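Local coordinates for sortase family protein (Streptococcus agalactiae, PDB 3O0P) that is a pilus-related class C sortase, a transpeptidase that probably joins pilin subunits covalently to one another during assembly of the streptococcal pilus, at residues 22-25 with 26-29; 142-145 with 146-149. All blocks are in the same frame, centred on the assembly; numbering follows the deposited sequence.

Contact 1 (22-25 with 26-29); sequences QKEI and NRRM
Glu-24 meets both Arg-27 and Arg-28 because its CG stands anti to the backbone N (chi1 177°) and the chain then bends at the next bond (chi2 63°), turning the carboxylate forward along the helix. The result is a salt-bridge network on the surface of helix 22-37, a worked example of how an acid can serve basic residues three and four positions further on. Arg-27 runs beside Glu-24 and, through a bend near the end of its aliphatic chain, uses the NE/NH2 side of its guanidinium, one nitrogen to each oxygen: NE reaches Glu-24 OE1 at 2.9 Å in a practically straight bond, and Arg-27 NH2 reaches Glu-24 OE2 at 3.0 Å. Both acceptors are met on their syn sides, and the two flat groups are turned 32° apart. Arg-28 arrives differently. Extended from CG to NE, it crosses the glutamate, its guanidinium almost perpendicular to the carboxylate, and its NE meets Glu-24 OE2 on the anti side at 2.9 Å. All three donors stand tilted out of the carboxylate plane, whereas Arg-27 holds both oxygens close to its own guanidinium plane. The two positive groups should favour the ionised carboxylate. Arg-28 has a second hold, since its NH1 bonds to the carbonyls of Met-63 and Glu-65. On another side of the helix, Ile-25 CG2 packs against Met-29 CG at 3.9 Å, directly beside the backbone bond from Met-29 N to Ile-25 O (2.8 Å). Water 1 completes the network, donating to Glu-24 OE2 at 3.0 Å and accepting from Arg-28 NH2 at 2.9 Å.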
ATOM      1  N   GLN A  22      19.655  -2.963 -14.876  1.00 14.27           N
ATOM      2  CA  GLN A  22      19.892  -3.461 -13.528  1.00 14.58           C
ATOM      3  C   GLN A  22      20.635  -2.436 -12.666  1.00 12.61           C
ATOM      4  O   GLN A  22      20.339  -2.308 -11.483  1.00 12.14           O
ATOM      5  CB  GLN A  22      20.631  -4.804 -13.549  1.00 17.32           C
ATOM      6  CG  GLN A  22      19.754  -5.966 -14.009  0.53 19.28           C
ATOM      7  CD  GLN A  22      18.556  -6.211 -13.100  0.60 19.57           C
ATOM      8  OE1 GLN A  22      18.692  -6.324 -11.886  0.47 20.21           O
ATOM      9  NE2 GLN A  22      17.378  -6.312 -13.695  0.42 21.88           N
ATOM     10  N   LYS A  23      21.579  -1.686 -13.232  1.00 12.49           N
ATOM     11  CA  LYS A  23      22.252  -0.646 -12.462  1.00 12.26           C
ATOM     12  C   LYS A  23      21.259   0.400 -11.988  1.00 10.42           C
ATOM     13  O   LYS A  23      21.324   0.839 -10.862  1.00 10.81           O
ATOM     14  CB  LYS A  23      23.379   0.021 -13.245  1.00 14.89           C
ATOM     15  CG  LYS A  23      24.668  -0.802 -13.329  0.80 16.33           C
ATOM     16  CD  LYS A  23      25.813  -0.010 -13.966  0.98 17.71           C
ATOM     17  CE  LYS A  23      26.939  -0.928 -14.372  0.60 18.69           C
ATOM     18  NZ  LYS A  23      28.049  -0.123 -14.913  0.81 20.35           N
ATOM     19  N   GLU A  24      20.310   0.772 -12.838  1.00 10.87           N
ATOM     20  CA  GLU A  24      19.339   1.797 -12.477  1.00 10.47           C
ATOM     21  C   GLU A  24      18.348   1.286 -11.437  1.00  9.80           C
ATOM     22  O   GLU A  24      17.976   2.017 -10.526  1.00 10.13           O
ATOM     23  CB  GLU A  24      18.633   2.318 -13.741  0.85 10.73           C
ATOM     24  CG  GLU A  24      17.534   3.344 -13.504  0.89 10.03           C
ATOM     25  CD  GLU A  24      18.002   4.642 -12.882  0.77  8.87           C
ATOM     26  OE1 GLU A  24      19.212   4.823 -12.638  0.67  8.37           O
ATOM     27  OE2 GLU A  24      17.113   5.502 -12.667  0.64  8.96           O
ATOM     28  N   ILE A  25      17.909   0.036 -11.566  1.00 10.20           N
ATOM     29  CA  ILE A  25      17.078  -0.560 -10.536  1.00 10.53           C
ATOM     30  C   ILE A  25      17.835  -0.563  -9.215  1.00  9.44           C
ATOM     31  O   ILE A  25      17.280  -0.178  -8.189  1.00 10.00           O
ATOM     32  CB  ILE A  25      16.635  -1.981 -10.946  0.96 11.91           C
ATOM     33  CG1 ILE A  25      15.650  -1.921 -12.124  1.00 14.56           C
ATOM     34  CG2 ILE A  25      16.020  -2.716  -9.756  0.93 12.85           C
ATOM     35  CD1 ILE A  25      15.381  -3.239 -12.770  0.83 15.94           C
ATOM     36  N   ASN A  26      19.105  -0.940  -9.243  1.00 10.67           N
ATOM     37  CA  ASN A  26      19.878  -0.947  -8.014  1.00 10.83           C
ATOM     38  C   ASN A  26      20.007   0.424  -7.404  1.00  9.73           C
ATOM     39  O   ASN A  26      19.945   0.554  -6.174  1.00 10.26           O
ATOM     40  CB  ASN A  26      21.259  -1.539  -8.275  1.00 12.57           C
ATOM     41  CG  ASN A  26      21.298  -3.015  -8.037  1.00 15.25           C
ATOM     42  OD1 ASN A  26      20.847  -3.483  -6.988  0.51 13.74           O
ATOM     43  ND2 ASN A  26      21.943  -3.739  -8.932  0.62 17.47           N
ATOM     44  N   ARG A  27      20.216   1.443  -8.235  1.00  9.80           N
ATOM     45  CA  ARG A  27      20.364   2.804  -7.741  1.00  9.96           C
ATOM     46  C   ARG A  27      19.058   3.254  -7.078  1.00  9.04           C
ATOM     47  O   ARG A  27      19.062   3.785  -5.970  1.00  9.41           O
ATOM     48  CB  ARG A  27      20.705   3.729  -8.894  0.92  9.84           C
ATOM     49  CG  ARG A  27      20.996   5.155  -8.436  0.77  9.55           C
ATOM     50  CD  ARG A  27      21.101   6.137  -9.586  0.86  9.93           C
ATOM     51  NE  ARG A  27      19.824   6.356 -10.251  0.92 10.27           N
ATOM     52  CZ  ARG A  27      18.913   7.210  -9.805  0.83 10.02           C
ATOM     53  NH1 ARG A  27      19.168   7.929  -8.720  0.81 10.90           N
ATOM     54  NH2 ARG A  27      17.765   7.367 -10.439  0.82 11.67           N
ATOM     55  N   ARG A  28      17.949   3.014  -7.756  1.00  9.22           N
ATOM     56  CA  ARG A  28      16.653   3.421  -7.243  1.00  9.19           C
ATOM     57  C   ARG A  28      16.290   2.668  -5.971  1.00  9.02           C
ATOM     58  O   ARG A  28      15.766   3.256  -5.015  1.00 10.12           O
ATOM     59  CB  ARG A  28      15.585   3.209  -8.315  1.00  9.86           C
ATOM     60  CG  ARG A  28      15.669   4.198  -9.465  1.00  9.97           C
ATOM     61  CD  ARG A  28      14.796   3.707 -10.585  1.00 10.49           C
ATOM     62  NE  ARG A  28      14.551   4.633 -11.682  0.92 10.32           N
ATOM     63  CZ  ARG A  28      13.392   5.246 -11.918  0.83 10.55           C
ATOM     64  NH1 ARG A  28      12.372   5.138 -11.077  1.00 12.37           N
ATOM     65  NH2 ARG A  28      13.253   5.984 -13.004  0.85 11.26           N
ATOM     66  N   MET A  29      16.512   1.350  -5.981  1.00  8.44           N
ATOM     67  CA  MET A  29      16.230   0.547  -4.816  1.00  9.70           C
ATOM     68  C   MET A  29      17.109   0.958  -3.641  1.00  9.45           C
ATOM     69  O   MET A  29      16.691   0.903  -2.490  1.00 10.30           O
ATOM     70  CB  MET A  29      16.328  -0.944  -5.133  0.94  9.98           C
ATOM     71  CG  MET A  29      15.311  -1.425  -6.149  0.84  9.52           C
ATOM     72  SD  MET A  29      13.509  -1.379  -5.578  1.00  8.08           S
ATOM     73  CE  MET A  29      13.580  -2.770  -4.459  0.64 10.35           C
TER
HETATM   74  O   HOH W   1      15.390   6.305 -14.991  1.00 19.21           O

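Contact 2 (142-145 with 146-149); sequences IQNI and KETI
Asn-144 OD1 takes two backbone hydrogens at once, from Lys-146 N at 2.8 Å and from Glu-147 N at 3.0 Å, both donors tilted out of the amide plane. CG of Asn-144 sits between its own backbone N and carbonyl carbon (chi1 59°), which carries the amide in over the turn. The other half of that amide is also engaged: ND2 donates to the carbonyl of Pro-106 and to water 2, and the same water donates to Glu-147 OE2 at 2.8 Å. A buried side chain thus has both its oxygen and its nitrogen satisfied, and donors at the oxygen and acceptors at the nitrogen fix which way round the amide lies. The bond to Lys-146 N makes this an Asx turn, set at the tip of the beta hairpin that joins strands 139-143 and 148-159 of the sortase domain. Backbone groups close the base of the loop, with Asn-144 N donating to Glu-147 O at 2.9 Å. That carbonyl also receives a CA-H...O contact from Gln-143. Two residues further along each strand, Ile-142 and Ile-149 form an antiparallel hydrogen-bonded pair, each N giving its hydrogen to the other's O over 2.8 Å. Their side chains share one face of the sheet, CB of Ile-142 lying 4.0 Å from CG1 of Ile-149. On the opposite face Gln-143 and Thr-148 are a non-hydrogen-bonded pair, the glutamine CG passing 3.5 Å from Thr-148 OG1.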
ATOM      1  N   ILE A 142       2.486  -7.329  -4.137  1.00  9.99           N
ATOM      2  CA  ILE A 142       2.872  -5.996  -4.577  1.00  9.37           C
ATOM      3  C   ILE A 142       4.008  -6.140  -5.568  1.00  8.97           C
ATOM      4  O   ILE A 142       5.026  -6.765  -5.251  1.00 10.79           O
ATOM      5  CB  ILE A 142       3.316  -5.112  -3.390  1.00 10.36           C
ATOM      6  CG1 ILE A 142       2.146  -4.896  -2.434  1.00 11.79           C
ATOM      7  CG2 ILE A 142       3.834  -3.768  -3.884  1.00 12.07           C
ATOM      8  CD1 ILE A 142       2.550  -4.351  -1.091  0.95 13.12           C
ATOM      9  N   GLN A 143       3.834  -5.588  -6.761  1.00  9.93           N
ATOM     10  CA  GLN A 143       4.911  -5.530  -7.726  1.00 10.73           C
ATOM     11  C   GLN A 143       5.492  -4.139  -7.710  1.00  9.71           C
ATOM     12  O   GLN A 143       4.779  -3.146  -7.804  1.00 10.85           O
ATOM     13  CB  GLN A 143       4.410  -5.882  -9.119  1.00 12.68           C
ATOM     14  CG  GLN A 143       5.513  -5.900 -10.139  0.96 14.65           C
ATOM     15  CD  GLN A 143       5.031  -6.235 -11.539  0.86 14.71           C
ATOM     16  OE1 GLN A 143       3.881  -6.646 -11.747  0.66 15.10           O
ATOM     17  NE2 GLN A 143       5.906  -6.033 -12.519  0.83 17.29           N
ATOM     18  N   ASN A 144       6.807  -4.064  -7.544  1.00  9.03           N
ATOM     19  CA  ASN A 144       7.533  -2.795  -7.665  1.00  8.98           C
ATOM     20  C   ASN A 144       8.477  -2.885  -8.866  1.00  9.05           C
ATOM     21  O   ASN A 144       8.403  -3.836  -9.646  1.00  9.83           O
ATOM     22  CB  ASN A 144       8.254  -2.448  -6.359  1.00  9.23           C
ATOM     23  CG  ASN A 144       9.255  -3.518  -5.942  0.88  8.02           C
ATOM     24  OD1 ASN A 144      10.003  -4.034  -6.768  0.86  7.49           O
ATOM     25  ND2 ASN A 144       9.239  -3.882  -4.655  0.94  9.56           N
ATOM     26  N   ILE A 145       9.338  -1.899  -9.054  1.00  8.37           N
ATOM     27  CA  ILE A 145      10.168  -1.868 -10.243  1.00  9.73           C
ATOM     28  C   ILE A 145      11.104  -3.054 -10.320  1.00  9.86           C
ATOM     29  O   ILE A 145      11.572  -3.367 -11.410  1.00 12.00           O
ATOM     30  CB  ILE A 145      10.998  -0.578 -10.358  1.00 10.35           C
ATOM     31  CG1 ILE A 145      11.744  -0.249  -9.053  0.95 11.12           C
ATOM     32  CG2 ILE A 145      10.134   0.601 -10.820  1.00 12.00           C
ATOM     33  CD1 ILE A 145      12.791   0.818  -9.188  1.00 12.69           C
ATOM     34  N   LYS A 146      11.431  -3.679  -9.186  1.00  9.90           N
ATOM     35  CA  LYS A 146      12.360  -4.798  -9.173  1.00 10.12           C
ATOM     36  C   LYS A 146      11.698  -6.168  -9.259  1.00 10.43           C
ATOM     37  O   LYS A 146      12.171  -7.036  -9.981  1.00 12.10           O
ATOM     38  CB  LYS A 146      13.220  -4.733  -7.913  0.99 12.37           C
ATOM     39  CG  LYS A 146      14.216  -5.892  -7.839  1.00 14.65           C
ATOM     40  CD  LYS A 146      15.134  -5.845  -6.640  1.00 16.84           C
ATOM     41  CE  LYS A 146      16.215  -6.942  -6.734  1.00 19.11           C
ATOM     42  NZ  LYS A 146      17.265  -6.595  -7.716  0.73 21.26           N
ATOM     43  N   GLU A 147      10.633  -6.380  -8.497  1.00 10.19           N
ATOM     44  CA  GLU A 147      10.126  -7.748  -8.311  1.00 10.11           C
ATOM     45  C   GLU A 147       8.722  -7.693  -7.708  1.00  9.70           C
ATOM     46  O   GLU A 147       8.222  -6.636  -7.345  1.00 10.68           O
ATOM     47  CB  GLU A 147      11.088  -8.543  -7.390  1.00 11.59           C
ATOM     48  CG  GLU A 147      11.210  -7.928  -6.012  1.00 12.14           C
ATOM     49  CD  GLU A 147      12.457  -8.353  -5.247  0.88 11.42           C
ATOM     50  OE1 GLU A 147      13.290  -9.138  -5.768  0.69 10.24           O
ATOM     51  OE2 GLU A 147      12.609  -7.849  -4.122  0.85 12.25           O
ATOM     52  N   THR A 148       8.103  -8.855  -7.592  1.00 10.81           N
ATOM     53  CA  THR A 148       6.831  -8.990  -6.919  1.00 11.70           C
ATOM     54  C   THR A 148       7.076  -9.627  -5.563  1.00 11.46           C
ATOM     55  O   THR A 148       7.781 -10.634  -5.445  1.00 15.04           O
ATOM     56  CB  THR A 148       5.877  -9.866  -7.733  1.00 14.75           C
ATOM     57  OG1 THR A 148       5.650  -9.252  -8.999  0.83 15.77           O
ATOM     58  CG2 THR A 148       4.564  -9.983  -7.038  1.00 16.90           C
ATOM     59  N   ILE A 149       6.511  -9.017  -4.531  1.00 10.91           N
ATOM     60  CA  ILE A 149       6.600  -9.513  -3.168  1.00 11.53           C
ATOM     61  C   ILE A 149       5.200  -9.895  -2.680  1.00 10.85           C
ATOM     62  O   ILE A 149       4.213  -9.249  -3.010  1.00 13.15           O
ATOM     63  CB  ILE A 149       7.320  -8.490  -2.256  1.00 12.48           C
ATOM     64  CG1 ILE A 149       6.593  -7.153  -2.240  1.00 12.55           C
ATOM     65  CG2 ILE A 149       8.779  -8.322  -2.711  1.00 14.04           C
ATOM     66  CD1 ILE A 149       7.188  -6.112  -1.306  1.00 15.17           C
TER
HETATM   67  O   HOH W   2      11.316  -5.507  -3.363  1.00 12.27           O

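From the N terminus, helix 11-18 leads into helix 22-37, whose opening turns hold contact 1; the chain then passes through the first strands of the sortase domain before the 139-159 hairpin forms contact 2. The two are in series and neither nests nor crosses: contact 1 closes successive helical turns, contact 2 the tip of a hairpin. In space they meet, their centres about 13 Å apart. Arg-28 CB packs 3.8 Å from Ile-145 CD1, and Ile-25 CG2 lies 3.9 Å from Lys-146 CB, so the hairpin tip rests against the helix. Phe-13 of helix 11-18 also touches Ile-145, tying both N-terminal helices to this end of the beta domain.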